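Local atomic coordinates of molybdopterin synthase catalytic subunit (Homo sapiens, PDB entry 5MPO), a protein that catalyses the conversion of precursor Z into molybdopterin, transferring two sulfur atoms from a thiocarboxylated partner protein to build the dithiolene group. Residues C[28-31]-C[32-35]; C[126-129]-C[130-134]. One frame throughout, in Å; residues are numbered along the deposited sequence.

Contact 1: residues C[28-31]-C[32-35]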
ATOM      1  N   LYS C  28       5.548  -2.718  19.995  1.00 63.25           N
ATOM      2  CA  LYS C  28       4.408  -2.830  19.115  1.00 60.40           C
ATOM      3  C   LYS C  28       4.478  -1.657  18.101  1.00 62.84           C
ATOM      4  O   LYS C  28       4.805  -0.526  18.458  1.00 57.54           O
ATOM      5  CB  LYS C  28       3.101  -2.833  19.925  1.00 56.41           C
ATOM      6  N   LEU C  29       4.226  -1.955  16.825  1.00 57.99           N
ATOM      7  CA  LEU C  29       4.348  -0.979  15.751  1.00 52.91           C
ATOM      8  C   LEU C  29       3.041  -0.234  15.576  1.00 55.51           C
ATOM      9  O   LEU C  29       1.968  -0.811  15.701  1.00 50.53           O
ATOM     10  CB  LEU C  29       4.714  -1.678  14.450  1.00 55.07           C
ATOM     11  CG  LEU C  29       5.948  -2.556  14.493  1.00 49.93           C
ATOM     12  CD1 LEU C  29       6.217  -3.063  13.106  1.00 50.98           C
ATOM     13  CD2 LEU C  29       7.122  -1.756  15.023  1.00 57.63           C
ATOM     14  N   SER C  30       3.135   1.047  15.265  1.00 56.63           N
ATOM     15  CA  SER C  30       1.959   1.878  15.073  1.00 56.08           C
ATOM     16  C   SER C  30       1.876   2.358  13.601  1.00 54.28           C
ATOM     17  O   SER C  30       2.783   3.045  13.105  1.00 56.86           O
ATOM     18  CB  SER C  30       2.059   3.055  16.044  1.00 59.98           C
ATOM     19  OG  SER C  30       1.383   4.169  15.544  1.00 65.52           O
ATOM     20  N   VAL C  31       0.777   2.043  12.919  1.00 51.31           N
ATOM     21  CA  VAL C  31       0.595   2.470  11.546  1.00 53.46           C
ATOM     22  C   VAL C  31       0.548   3.986  11.523  1.00 60.73           C
ATOM     23  O   VAL C  31       1.123   4.606  10.640  1.00 71.00           O
ATOM     24  CB  VAL C  31      -0.694   1.916  10.883  1.00 62.10           C
ATOM     25  CG1 VAL C  31      -0.745   2.297   9.416  1.00 66.86           C
ATOM     26  CG2 VAL C  31      -0.772   0.399  10.957  1.00 58.95           C
ATOM     27  N   ASP C  32      -0.103   4.587  12.503  1.00 61.31           N
ATOM     28  CA  ASP C  32      -0.237   6.030  12.544  1.00 63.16           C
ATOM     29  C   ASP C  32       1.081   6.725  12.756  1.00 58.90           C
ATOM     30  O   ASP C  32       1.394   7.671  12.054  1.00 56.84           O
ATOM     31  CB  ASP C  32      -1.223   6.468  13.633  1.00 78.92           C
ATOM     32  CG  ASP C  32      -1.840   7.823  13.331  1.00 90.31           C
ATOM     33  OD1 ASP C  32      -2.829   7.869  12.507  1.00 78.24           O
ATOM     34  OD2 ASP C  32      -1.280   8.811  13.896  1.00 80.50           O
ATOM     35  N   GLU C  33       1.844   6.247  13.728  1.00 60.84           N
ATOM     36  CA  GLU C  33       3.214   6.701  13.957  1.00 57.73           C
ATOM     37  C   GLU C  33       3.975   6.684  12.634  1.00 66.41           C
ATOM     38  O   GLU C  33       4.520   7.723  12.232  1.00 54.44           O
ATOM     39  CB  GLU C  33       3.902   5.794  14.976  1.00 62.41           C
ATOM     40  CG  GLU C  33       5.399   6.039  15.249  1.00 71.32           C
ATOM     41  CD  GLU C  33       6.220   4.796  15.716  1.00 79.48           C
ATOM     42  OE1 GLU C  33       7.331   5.088  16.200  1.00 73.10           O
ATOM     43  OE2 GLU C  33       5.830   3.561  15.584  1.00 83.98           O
ATOM     44  N   VAL C  34       3.982   5.521  11.948  1.00 59.67           N
ATOM     45  CA  VAL C  34       4.891   5.309  10.811  1.00 52.82           C
ATOM     46  C   VAL C  34       4.422   6.113   9.607  1.00 54.39           C
ATOM     47  O   VAL C  34       5.238   6.639   8.866  1.00 59.81           O
ATOM     48  CB  VAL C  34       4.977   3.827  10.397  1.00 51.10           C
ATOM     49  CG1 VAL C  34       5.763   3.635   9.096  1.00 53.90           C
ATOM     50  CG2 VAL C  34       5.590   3.012  11.483  1.00 51.63           C
ATOM     51  N   SER C  35       3.110   6.197   9.416  1.00 57.61           N
ATOM     52  CA  SER C  35       2.556   6.946   8.322  1.00 58.39           C
ATOM     53  C   SER C  35       2.929   8.416   8.518  1.00 55.76           C
ATOM     54  O   SER C  35       3.263   9.065   7.544  1.00 56.71           O
ATOM     55  CB  SER C  35       1.046   6.683   8.150  1.00 53.46           C
ATOM     56  OG  SER C  35       0.360   7.035   9.310  1.00 61.19           O
TER

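Contact 2: residues C[126-129]-C[130-134]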
ATOM      1  N   VAL C 126       6.825   0.354  -2.507  1.00 43.90           N
ATOM      2  CA  VAL C 126       6.439  -0.410  -1.346  1.00 42.24           C
ATOM      3  C   VAL C 126       6.496  -1.867  -1.705  1.00 45.98           C
ATOM      4  O   VAL C 126       6.995  -2.715  -0.945  1.00 42.29           O
ATOM      5  CB  VAL C 126       5.045  -0.035  -0.857  1.00 44.08           C
ATOM      6  CG1 VAL C 126       4.445  -1.123   0.020  1.00 48.14           C
ATOM      7  CG2 VAL C 126       5.134   1.237  -0.044  1.00 45.25           C
ATOM      8  N   SER C 127       6.002  -2.152  -2.885  1.00 43.29           N
ATOM      9  CA  SER C 127       5.976  -3.505  -3.364  1.00 47.52           C
ATOM     10  C   SER C 127       7.403  -4.082  -3.515  1.00 42.38           C
ATOM     11  O   SER C 127       7.661  -5.172  -3.056  1.00 35.90           O
ATOM     12  CB  SER C 127       5.211  -3.558  -4.679  1.00 47.43           C
ATOM     13  OG  SER C 127       5.116  -4.883  -5.102  1.00 68.19           O
ATOM     14  N   TYR C 128       8.302  -3.343  -4.158  1.00 37.74           N
ATOM     15  CA  TYR C 128       9.694  -3.727  -4.241  1.00 42.76           C
ATOM     16  C   TYR C 128      10.361  -3.869  -2.835  1.00 46.30           C
ATOM     17  O   TYR C 128      11.167  -4.750  -2.632  1.00 44.24           O
ATOM     18  CB  TYR C 128      10.490  -2.697  -5.009  1.00 41.19           C
ATOM     19  CG  TYR C 128      11.981  -3.007  -5.029  1.00 43.74           C
ATOM     20  CD1 TYR C 128      12.518  -3.983  -5.930  1.00 42.25           C
ATOM     21  CD2 TYR C 128      12.876  -2.337  -4.151  1.00 42.87           C
ATOM     22  CE1 TYR C 128      13.882  -4.238  -5.986  1.00 44.06           C
ATOM     23  CE2 TYR C 128      14.260  -2.609  -4.181  1.00 37.25           C
ATOM     24  CZ  TYR C 128      14.771  -3.555  -5.081  1.00 41.40           C
ATOM     25  OH  TYR C 128      16.136  -3.832  -5.098  1.00 45.25           O
ATOM     26  N   ALA C 129      10.013  -2.989  -1.905  1.00 42.92           N
ATOM     27  CA  ALA C 129      10.577  -3.042  -0.583  1.00 43.05           C
ATOM     28  C   ALA C 129      10.203  -4.354   0.151  1.00 43.69           C
ATOM     29  O   ALA C 129      11.089  -5.053   0.630  1.00 51.00           O
ATOM     30  CB  ALA C 129      10.165  -1.829   0.213  1.00 39.55           C
ATOM     31  N   ILE C 130       8.929  -4.678   0.248  1.00 44.06           N
ATOM     32  CA  ILE C 130       8.541  -5.905   0.920  1.00 45.51           C
ATOM     33  C   ILE C 130       9.078  -7.175   0.233  1.00 45.28           C
ATOM     34  O   ILE C 130       9.534  -8.079   0.894  1.00 54.51           O
ATOM     35  CB  ILE C 130       7.023  -6.004   1.183  1.00 48.30           C
ATOM     36  CG1 ILE C 130       6.724  -7.246   2.045  1.00 48.02           C
ATOM     37  CG2 ILE C 130       6.202  -6.087  -0.105  1.00 57.41           C
ATOM     38  CD1 ILE C 130       7.386  -7.215   3.435  1.00 48.64           C
ATOM     39  N   ASP C 131       9.053  -7.228  -1.074  1.00 41.82           N
ATOM     40  CA  ASP C 131       9.636  -8.352  -1.793  1.00 46.28           C
ATOM     41  C   ASP C 131      11.121  -8.553  -1.582  1.00 44.81           C
ATOM     42  O   ASP C 131      11.622  -9.705  -1.505  1.00 44.90           O
ATOM     43  CB  ASP C 131       9.393  -8.237  -3.322  1.00 40.26           C
ATOM     44  CG  ASP C 131       7.890  -8.448  -3.693  1.00 47.33           C
ATOM     45  OD1 ASP C 131       7.062  -8.858  -2.828  1.00 46.44           O
ATOM     46  OD2 ASP C 131       7.531  -8.166  -4.839  1.00 48.24           O
ATOM     47  N   THR C 132      11.817  -7.440  -1.625  1.00 44.26           N
ATOM     48  CA  THR C 132      13.241  -7.443  -1.529  1.00 44.48           C
ATOM     49  C   THR C 132      13.622  -7.742  -0.058  1.00 45.20           C
ATOM     50  O   THR C 132      14.496  -8.527   0.184  1.00 41.01           O
ATOM     51  CB  THR C 132      13.797  -6.131  -2.065  1.00 43.83           C
ATOM     52  OG1 THR C 132      13.229  -5.906  -3.362  1.00 43.23           O
ATOM     53  CG2 THR C 132      15.387  -6.180  -2.129  1.00 41.14           C
ATOM     54  N   LEU C 133      12.874  -7.211   0.900  1.00 42.00           N
ATOM     55  CA  LEU C 133      13.098  -7.509   2.267  1.00 39.79           C
ATOM     56  C   LEU C 133      12.987  -9.011   2.504  1.00 47.41           C
ATOM     57  O   LEU C 133      13.811  -9.578   3.231  1.00 51.86           O
ATOM     58  CB  LEU C 133      12.105  -6.759   3.137  1.00 37.46           C
ATOM     59  CG  LEU C 133      12.306  -7.013   4.642  1.00 42.57           C
ATOM     60  CD1 LEU C 133      12.293  -5.766   5.523  1.00 37.66           C
ATOM     61  CD2 LEU C 133      11.295  -8.055   5.189  1.00 39.02           C
ATOM     62  N   LYS C 134      11.981  -9.649   1.913  1.00 48.30           N
ATOM     63  CA  LYS C 134      11.718 -11.070   2.178  1.00 48.73           C
ATOM     64  C   LYS C 134      12.758 -11.917   1.508  1.00 48.81           C
ATOM     65  O   LYS C 134      13.009 -13.008   1.945  1.00 49.35           O
ATOM     66  CB  LYS C 134      10.318 -11.489   1.736  1.00 50.26           C
ATOM     67  CG  LYS C 134       9.235 -10.939   2.677  1.00 58.22           C
ATOM     68  CD  LYS C 134       7.810 -11.321   2.247  1.00 65.90           C
ATOM     69  CE  LYS C 134       7.113 -12.308   3.177  1.00 71.89           C
ATOM     70  NZ  LYS C 134       6.950 -11.751   4.552  1.00 83.52           N
TER

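Contact 1: residues C[28-31]-C[32-35]
Ser30 and Glu33 meet where the chain leaves its loop and turns into helix 31-38. Ser30 CB rests on the first carbon of the glutamate, 3.5 Å from Glu33 CB. One atom further out, Ser30 OG stands roughly anti to the backbone nitrogen (chi1 152°), which brings it to the N-H groups at the start of the first turn, 2.8 Å from Glu33 N, and it accepts that N-H in a bond of 160°. Serine suits this place because its short hydroxyl can stand in for the carbonyl that a preceding turn would have offered. A valine in its place would probably leave the Glu33 amide without its acceptor and fray the first turn. Glu33 extends back along the serine, but its OE2 stays 3.7 Å from Ser30 N, too far for the reciprocal bond that would complete a capping box. The main chain then takes over: Val34 N bonds to Ser30 O, and Ser35 N to Val31 O at 2.8 Å. Val34 lays CG2 3.2 Å from Ser30 O, and its branched side chain packs on Ala95 and Ile111 of the sheet. Ser35 turns OG back towards the backbone (chi1 60°), where its single proton has the carbonyls of Val31 and Asp32 both within reach. Val31 sits against Leu48 and Val50 and also meets Val31 of the second subunit, while Asp32 N donates to Asp32 OD1 of that subunit. The arrangement is a serine N-cap, here starting a helix that covers a sheet and lies at the subunit interface.

Contact 2: residues C[126-129]-C[130-134]
Tyr128 and Thr132 lie one turn apart on helix 119-136, an i to i+4 pair in which the threonine sits over one face of the phenol ring. Tyr128 CG points anti to the backbone nitrogen (chi1 176°), and the ring projects outward, tilted toward the next turn, with Thr132 OG1 over its centre, 3.1 Å above the plane. Behind the oxygen, Thr132 CB makes a CH-pi contact, 4.2 Å from the ring centroid and 13° off the normal. The methyl CG2 reaches further out, beside Tyr128 CZ and OH. A beta-branched residue fits well here, since its methyl extends the cover of the ring while its hydroxyl turns back to the main chain. Ile85 of helix 73-88 packs on both Tyr128 and Ala129; the small alanine side chain suits this close approach.

On another side of the helix, Ile130 directs its branched chain to Ile110, Ile112 and Phe49 of the sheet, with CG2 3.4 Å from Ser127 O. Asp131 folds beside that same carbonyl, CG lying 3.3 Å from Ser127 O, while its backbone N-H bonds to it. The strongest partner of the carboxylate lies elsewhere: OD1 forms a salt bridge with Arg119 of the second subunit, a predicted substrate-binding residue. Lys134, also predicted to bind substrate, leads away from this turn, and its NZ bonds to the backbone of a chain of another protein. With Lys141, likewise predicted, about 8 Å from Leu133 between side chains, this end of the helix probably borders the substrate site. Tyr128 O accepts twice from Thr132, from its N at 2.9 Å and from its OG1 at a very short 2.5 Å, a length best treated as doubtful.

Overall arrangement
Contact 1 starts a helix, whereas contact 2 lies within one; their centres are about 18 Å apart, on opposite sides of the chain's centre. Both helices pack on strands 45-52 and 108-116, using alternate residues: Leu48, Val50, Ile111 and Ala113 for contact 1, Ser47, Phe49, Ile110, Ile112 and Val114 for contact 2, as expected of opposite faces. Contact 1 is nearer the surface, with two of six touching residues buried and Glu33 exposed; contact 2 is set deeper, with Val126, Ala129, Ile130 and Leu133 buried and none exposed. Both reach the second subunit: contact 1 by valine packing and an aspartate-to-amide bond, contact 2 through Asp131, whose salt-bridge partner is that subunit's Arg119.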